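Local coordinates for glucose-binding protein (Thermus thermophilus HB27, PDB 2B3F) that binds galactose or glucose in a cleft between two lobes, as a periplasmic solute-binding protein that probably serves a sugar transport system, at residues H171-V176 / G344-G349; I118-V123 / W263-G268; G164-Q169 / V363-L368; A179-D184 / P199-A204. All coordinates share one frame; numbering follows the deposited sequence.

Contact 1. Residues H171-V176 / G344-G349; sequences HLWESV and GSLVHG. With GAL (beta-D-galactopyranose), chain G.
His-348 reaches the sugar with one ring nitrogen and helix 166-190 with the other. In this periplasmic binding protein it sits in a type I beta turn, Leu-346 to Gly-349, in the loop after strand 341-344. His-348 ND1 is hydrogen-bonded to O1 of the galactose at 2.7 Å. At the far edge of the ring, His-348 NE2 is hydrogen-bonded to His-171 ND1 at 2.9 Å. The two imidazoles touch rim to rim with planes 63° apart, neither lying over the other, and Trp-244 adds an edge-to-face contact to His-348. One shell further out, His-171 NE2 is bonded to Ser-121 O, which fixes how that ring is turned.

The turn itself is gripped by Glu-174. Its CG stands between the backbone N and the carbonyl carbon (chi1 67°), and the extended chain beyond carries the carboxylate to the backbone N-H groups of the turn. Glu-174 OE1 takes a nearly straight bond from Val-347 N at 2.9 Å and a weak, bent one from Leu-346 N, so a buried carboxylate is met by backbone N-H groups. Glu-174 OE2 accepts from Ser-345 OG on its syn lone pair, at 2.7 Å, and is also bonded to Ser-121 OG. Ser-345 OG closes an ST motif by accepting from His-348 N at 2.9 Å.

Contact 2. Residues I118-V123 / W263-G268; sequences IHRSNV and WAPSPG. With GAL (beta-D-galactopyranose), chain G.
Ser-266 N-H bonds to Asn-122 O at 3.0 Å, coming from above the carbonyl plane, 63° out of it. With its hydroxyl anti to the carbonyl carbon (chi1 -62°), Ser-266 OG lies over the backbone of Asn-122, 3.1 Å from Asn-122 C, and is hydrogen-bonded with Ser-175 OG. Asn-122 is the centre of an inverse gamma turn, and its CG stands between the backbone N and carbonyl carbon (chi1 61°). That torsion turns the amide back toward Arg-120, whose NE bonds to Asn-122 OD1 at 3.1 Å, with OD1 in the guanidinium plane. Asn-122 ND2 is taken by Thr-269 and Val-272.

Here strands 123-126 and 262-265 join in a four-stranded mixed sheet, with Val-123 and Pro-265 an antiparallel non-hydrogen-bonded pair. The side chains of Val-123 and Trp-263 lie side by side, pointing the same way, with Val-123 CG1 3.8 Å from Trp-263 CB. The extended chain of Arg-120 brings NH2 within 3.8 Å of Pro-265 CG, and its guanidinium also bonds to Val-272 O and forms a salt bridge with Asp-336. His-119 CD2 approaches O3 of the galactose at 3.8 Å, and His-119 NE2 is hydrogen-bonded to Lys-312.

Contact 3. Residues G164-Q169 / V363-L368; sequences GENWTQ and VMEIFL
Asn-166 and Gln-169, one turn apart at the start of helix 166-190, present their amides to Met-364, Glu-365 and Leu-368 on helix 354-370. The segment opens with Gly-164, whose O receives Gln-169 NE2 at 3.0 Å, in the carbonyl plane. Glu-165 follows at the N-cap position, and its O accepts from both Thr-168 N and Thr-168 OG1, the hydroxyl bond being 2.8 Å long and on a lone pair. The first turn of the helix is thereby tied to the loop before it.

Asn-166 holds its CG anti to the backbone N (chi1 178°), which carries ND2 across to Glu-365 CG at 3.8 Å and Met-364 CB at 4.0 Å. Its amide plane is turned 88° from the Glu-365 carboxylate. ND2 bonds to Gly-361 O, a link between the two helices just outside segment 363-368, while OD1 bonds to Gln-170 NE2.

Gln-169, a turn further along, meets Met-364 and Leu-368. Met-364, bent at chi2 and chi3, curls its SD past Gln-169 CB at 4.2 Å and brings CE to 3.9 Å from Gln-169 O. Gln-169 OE1 faces the end of Leu-368, where a very short approach to CD2 makes the modelled position doubtful. With one NE2 hydrogen on Gly-164 O, the Gln-169 amide is oriented by its own segment and turns OE1 to the aliphatic side chains of Met-364 and Leu-368, so this contact is not made by polar pairing.

Contact 4. Residues A179-D184 / P199-A204; sequences AVLGPD and PKAVRA
Val-180 and Leu-181 press against the first turn of helix 199-212, where two segment axes approach to 8.9 Å at 129° between their directions. The close part is made by methyl groups on backbone. Leu-181, with CG anti to the carbonyl carbon (chi1 -66°), sets CD2 at 3.5 Å from Lys-200 O and at 3.9 Å from Lys-200 CB. Val-180 CG1 comes to 3.7 Å from the same carbonyl oxygen, while its CG2 lies 4.1 Å from Ala-204 CA. Leu-181 CD2 reaches Ala-201 CB only at 4.5 Å.

The exposed side is made of long charged chains and a weakly held water. Arg-203, extended from CG to NE with CG anti to the backbone N (chi1 -170°), lays one face of its guanidinium over Val-180 and has NH1 3.5 Å from Val-180 CG1. One water joins the segments there, through weak, long bonds to Ala-179 O and Arg-203 NH2. Lys-200, also exposed, keeps its CB on Leu-181 while its NZ forms a salt bridge with Asp-185.

Leu-181 also packs on Leu-189 of its own helix and on Leu-194 of the connecting loop. The contact joins two consecutive helices, 166-190 and 199-212, which cross at a steep angle. Beyond it, Pro-183 touches strand 341-344 and Val-202 covers part of helix 373-387.

How the contacts relate
Helix 166-190 serves three of the four contacts. Its first turn makes contact 3, the next turns contact 1, and a later, kinked stretch contact 4. Contact 1 is fully buried and rich in hydrogen bonds; contact 2 is partly buried and rests on one strand bridge and one backbone hydrogen bond; contacts 3 and 4, further from the chain centre, are helix packing without hydrogen bonds between their own segments, contact 4 being the surface one. Contacts 1 and 2 both touch the galactose and are joined by Glu-174 with Ser-121 and Ser-175 with Ser-266. Contacts 3 and 4 reach contact 1 by packing alone, through Met-364 on Trp-173 and Ala-204 on Val-176, and Ala-179 of contact 4 packs on Pro-267 of contact 2.

Contact 1. Residues H171-V176 / G344-G349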
loop_
_atom_site.group_PDB
_atom_site.type_symbol
_atom_site.label_atom_id
_atom_site.label_comp_id
_atom_site.label_asym_id
_atom_site.label_seq_id
_atom_site.Cartn_x
_atom_site.Cartn_y
_atom_site.Cartn_z
ATOM N N HIS A 171 9.120 -1.985 0.668
ATOM C CA HIS A 171 8.352 -1.210 -0.293
ATOM C C HIS A 171 9.191 -0.837 -1.503
ATOM O O HIS A 171 8.777 -1.019 -2.633
ATOM C CB HIS A 171 7.767 0.047 0.344
ATOM C CG HIS A 171 6.758 0.715 -0.527
ATOM N ND1 HIS A 171 5.400 0.602 -0.313
ATOM C CD2 HIS A 171 6.914 1.457 -1.650
ATOM C CE1 HIS A 171 4.762 1.264 -1.266
ATOM N NE2 HIS A 171 5.656 1.800 -2.082
ATOM N N LEU A 172 10.383 -0.310 -1.246
ATOM C CA LEU A 172 11.330 -0.037 -2.315
ATOM C C LEU A 172 11.656 -1.308 -3.115
ATOM O O LEU A 172 11.661 -1.291 -4.351
ATOM C CB LEU A 172 12.608 0.509 -1.712
ATOM C CG LEU A 172 13.764 0.720 -2.657
ATOM C CD1 LEU A 172 13.424 1.724 -3.762
ATOM C CD2 LEU A 172 14.949 1.199 -1.780
ATOM N N TRP A 173 11.900 -2.407 -2.408
ATOM C CA TRP A 173 12.240 -3.679 -3.037
ATOM C C TRP A 173 11.162 -4.136 -4.037
ATOM O O TRP A 173 11.493 -4.581 -5.114
ATOM C CB TRP A 173 12.458 -4.784 -2.003
ATOM C CG TRP A 173 12.886 -6.101 -2.604
ATOM C CD1 TRP A 173 14.174 -6.519 -2.854
ATOM C CD2 TRP A 173 12.035 -7.182 -3.042
ATOM N NE1 TRP A 173 14.171 -7.771 -3.412
ATOM C CE2 TRP A 173 12.880 -8.212 -3.537
ATOM C CE3 TRP A 173 10.650 -7.378 -3.063
ATOM C CZ2 TRP A 173 12.378 -9.421 -4.036
ATOM C CZ3 TRP A 173 10.151 -8.570 -3.559
ATOM C CH2 TRP A 173 11.019 -9.580 -4.049
ATOM N N GLU A 174 9.880 -3.983 -3.706
ATOM C CA GLU A 174 8.850 -4.507 -4.639
ATOM C C GLU A 174 8.836 -3.715 -5.948
ATOM O O GLU A 174 8.567 -4.274 -7.010
ATOM C CB GLU A 174 7.470 -4.668 -4.008
ATOM C CG GLU A 174 6.728 -3.427 -3.580
ATOM C CD GLU A 174 5.378 -3.771 -2.934
ATOM O OE1 GLU A 174 5.180 -4.951 -2.530
ATOM O OE2 GLU A 174 4.539 -2.857 -2.812
ATOM N N SER A 175 9.157 -2.428 -5.889
ATOM C CA SER A 175 9.338 -1.639 -7.130
ATOM C C SER A 175 10.543 -2.133 -7.934
ATOM O O SER A 175 10.464 -2.328 -9.150
ATOM C CB SER A 175 9.491 -0.157 -6.853
ATOM O OG SER A 175 8.237 0.501 -6.793
ATOM N N VAL A 176 11.670 -2.324 -7.253
ATOM C CA VAL A 176 12.865 -2.846 -7.913
ATOM C C VAL A 176 12.593 -4.210 -8.547
ATOM O O VAL A 176 12.929 -4.425 -9.719
ATOM C CB VAL A 176 14.078 -2.912 -6.936
ATOM C CG1 VAL A 176 15.259 -3.649 -7.568
ATOM C CG2 VAL A 176 14.485 -1.517 -6.486
ATOM N N GLY A 344 -0.260 -6.766 -8.287
ATOM C CA GLY A 344 -0.530 -6.530 -6.868
ATOM C C GLY A 344 0.744 -6.314 -6.067
ATOM O O GLY A 344 1.809 -6.853 -6.395
ATOM N N SER A 345 0.592 -5.539 -4.999
ATOM C CA SER A 345 1.639 -5.358 -3.986
ATOM C C SER A 345 1.833 -6.557 -3.074
ATOM O O SER A 345 0.871 -7.194 -2.647
ATOM C CB SER A 345 1.292 -4.135 -3.132
ATOM O OG SER A 345 2.219 -3.945 -2.069
ATOM N N LEU A 346 3.101 -6.826 -2.743
ATOM C CA LEU A 346 3.467 -7.746 -1.662
ATOM C C LEU A 346 3.337 -7.088 -0.292
ATOM O O LEU A 346 2.733 -7.637 0.637
ATOM C CB LEU A 346 4.937 -8.188 -1.834
ATOM C CG LEU A 346 5.639 -8.829 -0.630
ATOM C CD1 LEU A 346 4.941 -10.118 -0.228
ATOM C CD2 LEU A 346 7.102 -9.088 -0.966
ATOM N N VAL A 347 3.964 -5.924 -0.143
ATOM C CA VAL A 347 4.072 -5.320 1.172
ATOM C C VAL A 347 2.701 -4.890 1.693
ATOM O O VAL A 347 2.456 -4.836 2.906
ATOM C CB VAL A 347 5.086 -4.154 1.129
ATOM C CG1 VAL A 347 5.175 -3.453 2.463
ATOM C CG2 VAL A 347 6.443 -4.703 0.686
ATOM N N HIS A 348 1.788 -4.650 0.754
ATOM C CA HIS A 348 0.458 -4.146 1.090
ATOM C C HIS A 348 -0.654 -5.166 0.747
ATOM O O HIS A 348 -1.777 -4.772 0.432
ATOM C CB HIS A 348 0.260 -2.777 0.469
ATOM C CG HIS A 348 1.359 -1.824 0.847
ATOM N ND1 HIS A 348 1.423 -1.234 2.089
ATOM C CD2 HIS A 348 2.469 -1.443 0.178
ATOM C CE1 HIS A 348 2.529 -0.510 2.161
ATOM N NE2 HIS A 348 3.187 -0.626 1.019
ATOM N N GLY A 349 -0.310 -6.452 0.828
ATOM C CA GLY A 349 -1.295 -7.506 1.070
ATOM C C GLY A 349 -2.026 -8.147 -0.086
ATOM O O GLY A 349 -2.851 -9.041 0.136
HETATM C C1 GAL G . -0.714 0.838 3.569
HETATM C C2 GAL G . -2.198 1.223 3.622
HETATM C C3 GAL G . -2.410 2.709 3.370
HETATM C C4 GAL G . -1.522 3.556 4.284
HETATM C C5 GAL G . -0.078 3.004 4.220
HETATM C C6 GAL G . 0.932 3.749 5.108
HETATM O O1 GAL G . -0.528 -0.512 3.870
HETATM O O2 GAL G . -2.925 0.416 2.681
HETATM O O3 GAL G . -3.772 3.050 3.584
HETATM O O4 GAL G . -2.069 3.498 5.574
HETATM O O5 GAL G . -0.025 1.634 4.540
HETATM O O6 GAL G . 0.709 3.460 6.456
#

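Contact 2. Residues I118-V123 / W263-G268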
loop_
_atom_site.group_PDB
_atom_site.type_symbol
_atom_site.label_atom_id
_atom_site.label_comp_id
_atom_site.label_asym_id
_atom_site.label_seq_id
_atom_site.Cartn_x
_atom_site.Cartn_y
_atom_site.Cartn_z
ATOM N N ILE A 118 -8.184 2.554 -3.997
ATOM C CA ILE A 118 -7.051 1.931 -4.662
ATOM C C ILE A 118 -5.842 2.838 -4.394
ATOM O O ILE A 118 -5.863 4.031 -4.696
ATOM C CB ILE A 118 -7.254 1.814 -6.194
ATOM C CG1 ILE A 118 -8.470 0.935 -6.529
ATOM C CG2 ILE A 118 -6.011 1.298 -6.872
ATOM C CD1 ILE A 118 -8.324 -0.530 -6.240
ATOM N N HIS A 119 -4.793 2.272 -3.790
ATOM C CA HIS A 119 -3.498 2.936 -3.738
ATOM C C HIS A 119 -2.542 2.284 -4.750
ATOM O O HIS A 119 -2.680 1.106 -5.119
ATOM C CB HIS A 119 -2.854 2.857 -2.336
ATOM C CG HIS A 119 -3.255 3.942 -1.365
ATOM N ND1 HIS A 119 -2.944 5.272 -1.544
ATOM C CD2 HIS A 119 -3.872 3.860 -0.159
ATOM C CE1 HIS A 119 -3.366 5.960 -0.491
ATOM N NE2 HIS A 119 -3.935 5.125 0.359
ATOM N N ARG A 120 -1.557 3.066 -5.165
ATOM C CA ARG A 120 -0.474 2.615 -6.027
ATOM C C ARG A 120 0.817 2.574 -5.208
ATOM O O ARG A 120 1.150 3.558 -4.524
ATOM C CB ARG A 120 -0.272 3.605 -7.159
ATOM C CG ARG A 120 0.696 3.119 -8.198
ATOM C CD ARG A 120 0.706 4.026 -9.394
ATOM N NE ARG A 120 1.529 3.489 -10.456
ATOM C CZ ARG A 120 1.609 4.029 -11.665
ATOM N NH1 ARG A 120 0.926 5.114 -11.941
ATOM N NH2 ARG A 120 2.353 3.472 -12.598
ATOM N N SER A 121 1.533 1.464 -5.319
ATOM C CA SER A 121 2.779 1.267 -4.606
ATOM C C SER A 121 3.973 1.903 -5.334
ATOM O O SER A 121 4.831 2.531 -4.690
ATOM C CB SER A 121 3.040 -0.227 -4.394
ATOM O OG SER A 121 4.333 -0.422 -3.827
ATOM N N ASN A 122 4.039 1.730 -6.654
ATOM C CA ASN A 122 5.254 2.047 -7.418
ATOM C C ASN A 122 5.282 3.490 -7.937
ATOM O O ASN A 122 5.199 3.719 -9.167
ATOM C CB ASN A 122 5.458 1.031 -8.553
ATOM C CG ASN A 122 4.300 1.009 -9.581
ATOM O OD1 ASN A 122 3.121 1.088 -9.228
ATOM N ND2 ASN A 122 4.657 0.914 -10.857
ATOM N N VAL A 123 5.400 4.448 -7.011
ATOM C CA VAL A 123 5.529 5.845 -7.379
ATOM C C VAL A 123 6.819 6.431 -6.819
ATOM O O VAL A 123 7.192 6.185 -5.661
ATOM C CB VAL A 123 4.319 6.708 -6.912
ATOM C CG1 VAL A 123 4.408 8.111 -7.508
ATOM C CG2 VAL A 123 2.988 6.014 -7.305
ATOM N N TRP A 263 5.676 13.484 -9.684
ATOM C CA TRP A 263 5.663 12.036 -9.573
ATOM C C TRP A 263 5.926 11.367 -10.910
ATOM O O TRP A 263 5.655 11.931 -11.976
ATOM C CB TRP A 263 4.314 11.554 -9.022
ATOM C CG TRP A 263 3.167 12.028 -9.847
ATOM C CD1 TRP A 263 2.583 11.373 -10.880
ATOM C CD2 TRP A 263 2.482 13.279 -9.717
ATOM N NE1 TRP A 263 1.553 12.131 -11.407
ATOM C CE2 TRP A 263 1.477 13.310 -10.713
ATOM C CE3 TRP A 263 2.601 14.364 -8.843
ATOM C CZ2 TRP A 263 0.607 14.398 -10.861
ATOM C CZ3 TRP A 263 1.738 15.446 -8.989
ATOM C CH2 TRP A 263 0.756 15.452 -9.994
ATOM N N ALA A 264 6.473 10.164 -10.848
ATOM C CA ALA A 264 6.578 9.272 -11.994
ATOM C C ALA A 264 6.467 7.841 -11.493
ATOM O O ALA A 264 6.663 7.594 -10.291
ATOM C CB ALA A 264 7.894 9.461 -12.709
ATOM N N PRO A 265 6.178 6.893 -12.397
ATOM C CA PRO A 265 6.264 5.495 -11.992
ATOM C C PRO A 265 7.673 5.191 -11.479
ATOM O O PRO A 265 8.642 5.877 -11.869
ATOM C CB PRO A 265 5.978 4.735 -13.283
ATOM C CG PRO A 265 5.127 5.671 -14.081
ATOM C CD PRO A 265 5.764 7.018 -13.807
ATOM N N SER A 266 7.800 4.208 -10.596
ATOM C CA SER A 266 9.110 3.825 -10.137
ATOM C C SER A 266 9.915 3.463 -11.384
ATOM O O SER A 266 9.383 2.856 -12.313
ATOM C CB SER A 266 9.042 2.642 -9.171
ATOM O OG SER A 266 8.303 2.987 -8.019
ATOM N N PRO A 267 11.207 3.825 -11.398
ATOM C CA PRO A 267 12.053 3.488 -12.539
ATOM C C PRO A 267 11.857 2.052 -13.031
ATOM O O PRO A 267 11.821 1.104 -12.237
ATOM C CB PRO A 267 13.462 3.728 -11.985
ATOM C CG PRO A 267 13.302 4.779 -10.989
ATOM C CD PRO A 267 11.971 4.518 -10.342
ATOM N N GLY A 268 11.672 1.894 -14.340
ATOM C CA GLY A 268 11.530 0.576 -14.940
ATOM C C GLY A 268 10.136 -0.027 -14.841
ATOM O O GLY A 268 9.932 -1.169 -15.204
HETATM C C1 GAL G . -0.714 0.838 3.569
HETATM C C2 GAL G . -2.198 1.223 3.622
HETATM C C3 GAL G . -2.410 2.709 3.370
HETATM C C4 GAL G . -1.522 3.556 4.284
HETATM C C5 GAL G . -0.078 3.004 4.220
HETATM C C6 GAL G . 0.932 3.749 5.108
HETATM O O1 GAL G . -0.528 -0.512 3.870
HETATM O O2 GAL G . -2.925 0.416 2.681
HETATM O O3 GAL G . -3.772 3.050 3.584
HETATM O O4 GAL G . -2.069 3.498 5.574
HETATM O O5 GAL G . -0.025 1.634 4.540
HETATM O O6 GAL G . 0.709 3.460 6.456
#

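Contact 3. Residues G164-Q169 / V363-L368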
loop_
_atom_site.group_PDB
_atom_site.type_symbol
_atom_site.label_atom_id
_atom_site.label_comp_id
_atom_site.label_asym_id
_atom_site.label_seq_id
_atom_site.Cartn_x
_atom_site.Cartn_y
_atom_site.Cartn_z
ATOM N N GLY A 164 13.130 5.009 4.741
ATOM C CA GLY A 164 12.796 4.888 6.154
ATOM C C GLY A 164 12.945 3.470 6.700
ATOM O O GLY A 164 13.756 2.654 6.218
ATOM N N GLU A 165 12.098 3.176 7.676
ATOM C CA GLU A 165 12.104 1.934 8.419
ATOM C C GLU A 165 11.893 0.681 7.547
ATOM O O GLU A 165 11.556 0.757 6.355
ATOM C CB GLU A 165 11.054 1.987 9.536
ATOM C CG GLU A 165 9.592 2.072 9.041
ATOM C CD GLU A 165 8.593 2.024 10.166
ATOM O OE1 GLU A 165 8.663 1.066 10.978
ATOM O OE2 GLU A 165 7.725 2.923 10.238
ATOM N N ASN A 166 12.096 -0.474 8.173
ATOM C CA ASN A 166 12.105 -1.752 7.488
ATOM C C ASN A 166 11.015 -1.910 6.427
ATOM O O ASN A 166 11.332 -2.239 5.284
ATOM C CB ASN A 166 12.016 -2.888 8.514
ATOM C CG ASN A 166 11.963 -4.264 7.878
ATOM O OD1 ASN A 166 10.894 -4.714 7.482
ATOM N ND2 ASN A 166 13.099 -4.988 7.885
ATOM N N TRP A 167 9.764 -1.665 6.783
ATOM C CA TRP A 167 8.704 -1.904 5.761
ATOM C C TRP A 167 8.906 -1.040 4.520
ATOM O O TRP A 167 8.563 -1.463 3.414
ATOM C CB TRP A 167 7.293 -1.786 6.329
ATOM C CG TRP A 167 6.796 -0.433 6.542
ATOM C CD1 TRP A 167 6.760 0.249 7.705
ATOM C CD2 TRP A 167 6.200 0.420 5.551
ATOM N NE1 TRP A 167 6.213 1.493 7.515
ATOM C CE2 TRP A 167 5.849 1.621 6.200
ATOM C CE3 TRP A 167 5.941 0.287 4.183
ATOM C CZ2 TRP A 167 5.231 2.679 5.533
ATOM C CZ3 TRP A 167 5.348 1.341 3.515
ATOM C CH2 TRP A 167 4.998 2.524 4.189
ATOM N N THR A 168 9.465 0.165 4.673
ATOM C CA THR A 168 9.673 1.057 3.513
ATOM C C THR A 168 10.801 0.542 2.614
ATOM O O THR A 168 10.875 0.856 1.431
ATOM C CB THR A 168 9.956 2.532 3.902
ATOM O OG1 THR A 168 11.302 2.664 4.382
ATOM C CG2 THR A 168 8.981 3.037 4.909
ATOM N N GLN A 169 11.709 -0.234 3.208
ATOM C CA GLN A 169 12.768 -0.884 2.445
ATOM C C GLN A 169 12.182 -2.032 1.628
ATOM O O GLN A 169 12.530 -2.210 0.473
ATOM C CB GLN A 169 13.870 -1.369 3.377
ATOM C CG GLN A 169 14.505 -0.255 4.191
ATOM C CD GLN A 169 15.187 -0.766 5.467
ATOM O OE1 GLN A 169 15.522 -1.961 5.582
ATOM N NE2 GLN A 169 15.338 0.129 6.453
ATOM N N VAL A 363 13.822 -11.401 6.115
ATOM C CA VAL A 363 14.612 -11.486 4.904
ATOM C C VAL A 363 15.300 -10.160 4.605
ATOM O O VAL A 363 16.493 -10.115 4.290
ATOM C CB VAL A 363 13.756 -11.914 3.685
ATOM C CG1 VAL A 363 14.591 -11.925 2.417
ATOM C CG2 VAL A 363 13.147 -13.270 3.937
ATOM N N MET A 364 14.551 -9.069 4.697
ATOM C CA MET A 364 15.107 -7.775 4.414
ATOM C C MET A 364 16.219 -7.431 5.411
ATOM O O MET A 364 17.268 -6.957 5.000
ATOM C CB MET A 364 13.998 -6.706 4.400
ATOM C CG MET A 364 14.497 -5.310 4.101
ATOM S SD MET A 364 15.317 -5.174 2.497
ATOM C CE MET A 364 13.971 -5.681 1.384
ATOM N N GLU A 365 16.012 -7.703 6.697
ATOM C CA GLU A 365 17.096 -7.535 7.705
ATOM C C GLU A 365 18.381 -8.247 7.292
ATOM O O GLU A 365 19.476 -7.661 7.341
ATOM C CB GLU A 365 16.671 -8.032 9.073
ATOM C CG GLU A 365 15.682 -7.121 9.751
ATOM C CD GLU A 365 15.291 -7.578 11.146
ATOM O OE1 GLU A 365 15.277 -8.809 11.409
ATOM O OE2 GLU A 365 14.983 -6.694 11.989
ATOM N N ILE A 366 18.260 -9.501 6.864
ATOM C CA ILE A 366 19.450 -10.266 6.484
ATOM C C ILE A 366 20.084 -9.784 5.171
ATOM O O ILE A 366 21.304 -9.952 4.960
ATOM C CB ILE A 366 19.233 -11.814 6.562
ATOM C CG1 ILE A 366 18.217 -12.318 5.548
ATOM C CG2 ILE A 366 18.760 -12.165 7.950
ATOM C CD1 ILE A 366 18.772 -12.673 4.216
ATOM N N PHE A 367 19.316 -9.136 4.304
ATOM C CA PHE A 367 19.956 -8.484 3.184
ATOM C C PHE A 367 20.707 -7.244 3.688
ATOM O O PHE A 367 21.804 -6.976 3.218
ATOM C CB PHE A 367 19.008 -8.090 2.059
ATOM C CG PHE A 367 19.727 -7.539 0.875
ATOM C CD1 PHE A 367 20.499 -8.377 0.075
ATOM C CD2 PHE A 367 19.699 -6.187 0.586
ATOM C CE1 PHE A 367 21.174 -7.886 -1.017
ATOM C CE2 PHE A 367 20.405 -5.674 -0.495
ATOM C CZ PHE A 367 21.135 -6.527 -1.305
ATOM N N LEU A 368 20.124 -6.494 4.622
ATOM C CA LEU A 368 20.785 -5.261 5.068
ATOM C C LEU A 368 22.129 -5.581 5.730
ATOM O O LEU A 368 23.098 -4.842 5.552
ATOM C CB LEU A 368 19.925 -4.432 6.021
ATOM C CG LEU A 368 18.793 -3.543 5.487
ATOM C CD1 LEU A 368 18.877 -3.286 4.014
ATOM C CD2 LEU A 368 17.475 -4.157 5.762
#

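Contact 4. Residues A179-D184 / P199-A204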
loop_
_atom_site.group_PDB
_atom_site.type_symbol
_atom_site.label_atom_id
_atom_site.label_comp_id
_atom_site.label_asym_id
_atom_site.label_seq_id
_atom_site.Cartn_x
_atom_site.Cartn_y
_atom_site.Cartn_z
ATOM N N ALA A 179 10.436 -4.014 -11.677
ATOM C CA ALA A 179 11.234 -3.489 -12.803
ATOM C C ALA A 179 12.122 -4.588 -13.384
ATOM O O ALA A 179 12.200 -4.740 -14.610
ATOM C CB ALA A 179 12.089 -2.321 -12.360
ATOM N N VAL A 180 12.773 -5.351 -12.510
ATOM C CA VAL A 180 13.743 -6.368 -12.929
ATOM C C VAL A 180 13.063 -7.565 -13.589
ATOM O O VAL A 180 13.544 -8.098 -14.589
ATOM C CB VAL A 180 14.643 -6.813 -11.731
ATOM C CG1 VAL A 180 15.424 -8.056 -12.042
ATOM C CG2 VAL A 180 15.596 -5.688 -11.348
ATOM N N LEU A 181 11.935 -7.980 -13.031
ATOM C CA LEU A 181 11.237 -9.171 -13.491
ATOM C C LEU A 181 10.233 -8.916 -14.590
ATOM O O LEU A 181 9.955 -9.807 -15.393
ATOM C CB LEU A 181 10.514 -9.840 -12.318
ATOM C CG LEU A 181 11.411 -10.418 -11.225
ATOM C CD1 LEU A 181 10.562 -10.894 -10.061
ATOM C CD2 LEU A 181 12.264 -11.564 -11.795
ATOM N N GLY A 182 9.672 -7.714 -14.600
ATOM C CA GLY A 182 8.469 -7.418 -15.380
ATOM C C GLY A 182 7.225 -7.993 -14.714
ATOM O O GLY A 182 7.319 -8.838 -13.807
ATOM N N PRO A 183 6.032 -7.571 -15.172
ATOM C CA PRO A 183 4.801 -7.966 -14.490
ATOM C C PRO A 183 4.493 -9.468 -14.484
ATOM O O PRO A 183 3.959 -10.001 -13.496
ATOM C CB PRO A 183 3.712 -7.174 -15.234
ATOM C CG PRO A 183 4.324 -6.777 -16.523
ATOM C CD PRO A 183 5.788 -6.666 -16.307
ATOM N N ASP A 184 4.830 -10.166 -15.564
ATOM C CA ASP A 184 4.499 -11.581 -15.640
ATOM C C ASP A 184 5.307 -12.398 -14.649
ATOM O O ASP A 184 4.745 -13.214 -13.928
ATOM C CB ASP A 184 4.715 -12.106 -17.059
ATOM C CG ASP A 184 3.649 -11.614 -18.033
ATOM O OD1 ASP A 184 2.478 -11.452 -17.636
ATOM O OD2 ASP A 184 4.002 -11.408 -19.214
ATOM N N PRO A 199 17.832 -17.212 -11.069
ATOM C CA PRO A 199 18.702 -16.071 -11.396
ATOM C C PRO A 199 17.987 -14.757 -11.691
ATOM O O PRO A 199 18.473 -13.697 -11.300
ATOM C CB PRO A 199 19.503 -16.595 -12.603
ATOM C CG PRO A 199 19.645 -18.041 -12.296
ATOM C CD PRO A 199 18.286 -18.444 -11.742
ATOM N N LYS A 200 16.846 -14.816 -12.379
ATOM C CA LYS A 200 16.073 -13.609 -12.674
ATOM C C LYS A 200 15.657 -12.899 -11.379
ATOM O O LYS A 200 15.721 -11.679 -11.299
ATOM C CB LYS A 200 14.824 -13.940 -13.514
ATOM C CG LYS A 200 15.162 -14.329 -14.972
ATOM C CD LYS A 200 13.929 -14.633 -15.844
ATOM C CE LYS A 200 13.216 -15.918 -15.442
ATOM N NZ LYS A 200 11.982 -16.157 -16.270
ATOM N N ALA A 201 15.239 -13.683 -10.381
ATOM C CA ALA A 201 14.759 -13.129 -9.114
ATOM C C ALA A 201 15.915 -12.763 -8.167
ATOM O O ALA A 201 15.793 -11.824 -7.398
ATOM C CB ALA A 201 13.811 -14.099 -8.441
ATOM N N VAL A 202 17.033 -13.498 -8.229
ATOM C CA VAL A 202 18.239 -13.090 -7.501
ATOM C C VAL A 202 18.705 -11.705 -7.958
ATOM O O VAL A 202 19.157 -10.896 -7.147
ATOM C CB VAL A 202 19.390 -14.129 -7.673
ATOM C CG1 VAL A 202 20.688 -13.622 -7.025
ATOM C CG2 VAL A 202 19.000 -15.469 -7.108
ATOM N N ARG A 203 18.587 -11.418 -9.254
ATOM C CA ARG A 203 18.962 -10.112 -9.787
ATOM C C ARG A 203 18.209 -8.914 -9.150
ATOM O O ARG A 203 18.745 -7.802 -9.059
ATOM C CB ARG A 203 18.772 -10.094 -11.314
ATOM C CG ARG A 203 19.376 -8.866 -11.946
ATOM C CD ARG A 203 19.333 -8.843 -13.470
ATOM N NE ARG A 203 19.352 -7.434 -13.872
ATOM C CZ ARG A 203 18.381 -6.794 -14.530
ATOM N NH1 ARG A 203 17.284 -7.421 -14.968
ATOM N NH2 ARG A 203 18.530 -5.495 -14.778
ATOM N N ALA A 204 16.965 -9.136 -8.716
ATOM C CA ALA A 204 16.214 -8.091 -8.046
ATOM C C ALA A 204 17.004 -7.576 -6.850
ATOM O O ALA A 204 17.059 -6.381 -6.600
ATOM C CB ALA A 204 14.845 -8.623 -7.615
HETATM O O HOH W 1 15.386 -4.470 -15.804
#